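Long-range contact in uncharacterized protein (Thermomonospora curvata, PDB 4MVE), which is of unknown function, but carries GXWXG and DUF4334 family regions and folds as a small antiparallel beta-sheet protein with helices: residues C20-V25 with D141-H146. Sequence-based numbering, arbitrary orientation.
Sequences CDRATV and DILYFH
V25 and Y144 form the tight, buried part of this contact between the start of helix 22-29 and strand 143-149. V25 CG1, anti to the backbone N (chi1 178°), reaches the root of the tyrosine and lies 3.6 Å from Y144 CG, with F49 touching both residues. Farther along the ring, Y144 CE2 is 3.9 Å from the carbonyl oxygen R22 O, and the hydroxyl continues to hydrogen bonds with E26 and R104. The R22 side is looser and nearer solvent. Here R22, bent at chi3 (76°), crosses D141 at about a right angle, its guanidinium face over D141 CB, with R22 CD 3.8 Å from that carbon. I142 O lies in the guanidinium plane at its edge, 3.5 Å from R22 NH1, a near approach that is not a hydrogen bond. D141 OD1, 4.6 Å from R22 NE and well out of the guanidinium plane, can offer only charge attraction. Cutting R22 back to an alanine would probably cost E26 a salt-bridge partner and uncover D141 CB. D21 caps the helix, its OD2 accepting from T24 N (3.1 Å) and T24 OG1. With no hydrogen bond joining the segments directly, apolar contact and the Y144-E26 bond unite helix and strand.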
loop_
_atom_site.group_PDB
_atom_site.type_symbol
_atom_site.label_atom_id
_atom_site.label_comp_id
_atom_site.label_asym_id
_atom_site.label_seq_id
_atom_site.Cartn_x
_atom_site.Cartn_y
_atom_site.Cartn_z
ATOM N N CYS A 20 -1.427 -5.165 -13.364
ATOM C CA CYS A 20 -1.756 -3.970 -14.135
ATOM C C CYS A 20 -0.505 -3.122 -14.249
ATOM O O CYS A 20 0.121 -2.823 -13.228
ATOM C CB CYS A 20 -2.920 -3.197 -13.519
ATOM S SG CYS A 20 -3.559 -1.849 -14.567
ATOM N N ASP A 21 -0.133 -2.766 -15.491
ATOM C CA ASP A 21 1.055 -1.972 -15.836
ATOM C C ASP A 21 1.028 -0.595 -15.165
ATOM O O ASP A 21 -0.033 0.013 -15.004
ATOM C CB ASP A 21 1.219 -1.853 -17.358
ATOM C CG ASP A 21 0.118 -1.081 -18.037
ATOM O OD1 ASP A 21 -0.861 -1.721 -18.498
ATOM O OD2 ASP A 21 0.247 0.153 -18.150
ATOM N N ARG A 22 2.209 -0.159 -14.717
ATOM C CA ARG A 22 2.458 1.058 -13.934
ATOM C C ARG A 22 1.725 2.298 -14.483
ATOM O O ARG A 22 1.039 2.974 -13.713
ATOM C CB ARG A 22 3.976 1.332 -13.855
ATOM C CG ARG A 22 4.361 2.324 -12.757
ATOM C CD ARG A 22 5.686 3.002 -13.070
ATOM N NE ARG A 22 5.513 4.025 -14.104
ATOM C CZ ARG A 22 5.130 5.275 -13.863
ATOM N NH1 ARG A 22 4.920 5.688 -12.613
ATOM N NH2 ARG A 22 4.964 6.128 -14.867
ATOM N N ALA A 23 1.893 2.594 -15.793
ATOM C CA ALA A 23 1.278 3.731 -16.493
ATOM C C ALA A 23 -0.260 3.714 -16.384
ATOM O O ALA A 23 -0.851 4.752 -16.124
ATOM C CB ALA A 23 1.700 3.752 -17.970
ATOM N N THR A 24 -0.888 2.554 -16.523
ATOM C CA THR A 24 -2.351 2.453 -16.424
ATOM C C THR A 24 -2.834 2.672 -14.953
ATOM O O THR A 24 -3.872 3.318 -14.741
ATOM C CB THR A 24 -2.820 1.103 -16.979
ATOM O OG1 THR A 24 -2.286 0.935 -18.302
ATOM C CG2 THR A 24 -4.343 0.972 -16.992
ATOM N N VAL A 25 -2.102 2.144 -13.960
ATOM C CA VAL A 25 -2.504 2.318 -12.559
ATOM C C VAL A 25 -2.383 3.802 -12.176
ATOM O O VAL A 25 -3.281 4.346 -11.523
ATOM C CB VAL A 25 -1.752 1.410 -11.536
ATOM C CG1 VAL A 25 -2.232 1.713 -10.105
ATOM C CG2 VAL A 25 -1.961 -0.078 -11.855
ATOM N N ASP A 141 10.777 5.563 -10.704
ATOM C CA ASP A 141 9.332 5.708 -10.791
ATOM C C ASP A 141 8.617 5.322 -9.508
ATOM O O ASP A 141 9.058 4.428 -8.781
ATOM C CB ASP A 141 8.792 4.809 -11.929
ATOM C CG ASP A 141 9.661 4.753 -13.178
ATOM O OD1 ASP A 141 9.739 5.779 -13.888
ATOM O OD2 ASP A 141 10.284 3.682 -13.430
ATOM N N ILE A 142 7.442 5.935 -9.291
ATOM C CA ILE A 142 6.522 5.573 -8.218
ATOM C C ILE A 142 5.986 4.152 -8.532
ATOM O O ILE A 142 5.629 3.914 -9.671
ATOM C CB ILE A 142 5.356 6.619 -8.163
ATOM C CG1 ILE A 142 5.849 8.077 -7.838
ATOM C CG2 ILE A 142 4.172 6.139 -7.278
ATOM C CD1 ILE A 142 6.580 8.325 -6.517
ATOM N N LEU A 143 5.924 3.230 -7.558
ATOM C CA LEU A 143 5.379 1.892 -7.821
ATOM C C LEU A 143 4.058 1.707 -7.005
ATOM O O LEU A 143 3.874 2.302 -5.948
ATOM C CB LEU A 143 6.434 0.785 -7.561
ATOM C CG LEU A 143 7.774 0.950 -8.370
ATOM C CD1 LEU A 143 8.882 0.052 -7.826
ATOM C CD2 LEU A 143 7.587 0.696 -9.886
ATOM N N TYR A 144 3.137 0.917 -7.524
ATOM C CA TYR A 144 1.822 0.811 -6.927
ATOM C C TYR A 144 1.527 -0.540 -6.328
ATOM O O TYR A 144 1.909 -1.562 -6.878
ATOM C CB TYR A 144 0.743 1.156 -7.990
ATOM C CG TYR A 144 0.902 2.568 -8.507
ATOM C CD1 TYR A 144 0.350 3.647 -7.825
ATOM C CD2 TYR A 144 1.650 2.830 -9.649
ATOM C CE1 TYR A 144 0.533 4.955 -8.275
ATOM C CE2 TYR A 144 1.880 4.133 -10.079
ATOM C CZ TYR A 144 1.316 5.193 -9.393
ATOM O OH TYR A 144 1.559 6.478 -9.818
ATOM N N PHE A 145 0.775 -0.533 -5.232
ATOM C CA PHE A 145 0.304 -1.749 -4.589
ATOM C C PHE A 145 -1.136 -1.513 -4.090
ATOM O O PHE A 145 -1.630 -0.386 -4.161
ATOM C CB PHE A 145 1.275 -2.202 -3.464
ATOM C CG PHE A 145 1.336 -1.260 -2.285
ATOM C CD1 PHE A 145 2.254 -0.201 -2.262
ATOM C CD2 PHE A 145 0.479 -1.425 -1.194
ATOM C CE1 PHE A 145 2.304 0.684 -1.177
ATOM C CE2 PHE A 145 0.512 -0.535 -0.117
ATOM C CZ PHE A 145 1.436 0.507 -0.106
ATOM N N HIS A 146 -1.810 -2.553 -3.577
ATOM C CA HIS A 146 -3.174 -2.310 -3.104
ATOM C C HIS A 146 -3.381 -2.905 -1.727
ATOM O O HIS A 146 -2.598 -3.740 -1.317
ATOM C CB HIS A 146 -4.237 -2.807 -4.111
ATOM C CG HIS A 146 -4.035 -4.199 -4.641
ATOM N ND1 HIS A 146 -4.384 -5.316 -3.897
ATOM C CD2 HIS A 146 -3.539 -4.610 -5.830
ATOM C CE1 HIS A 146 -4.102 -6.357 -4.658
ATOM N NE2 HIS A 146 -3.605 -5.981 -5.831
#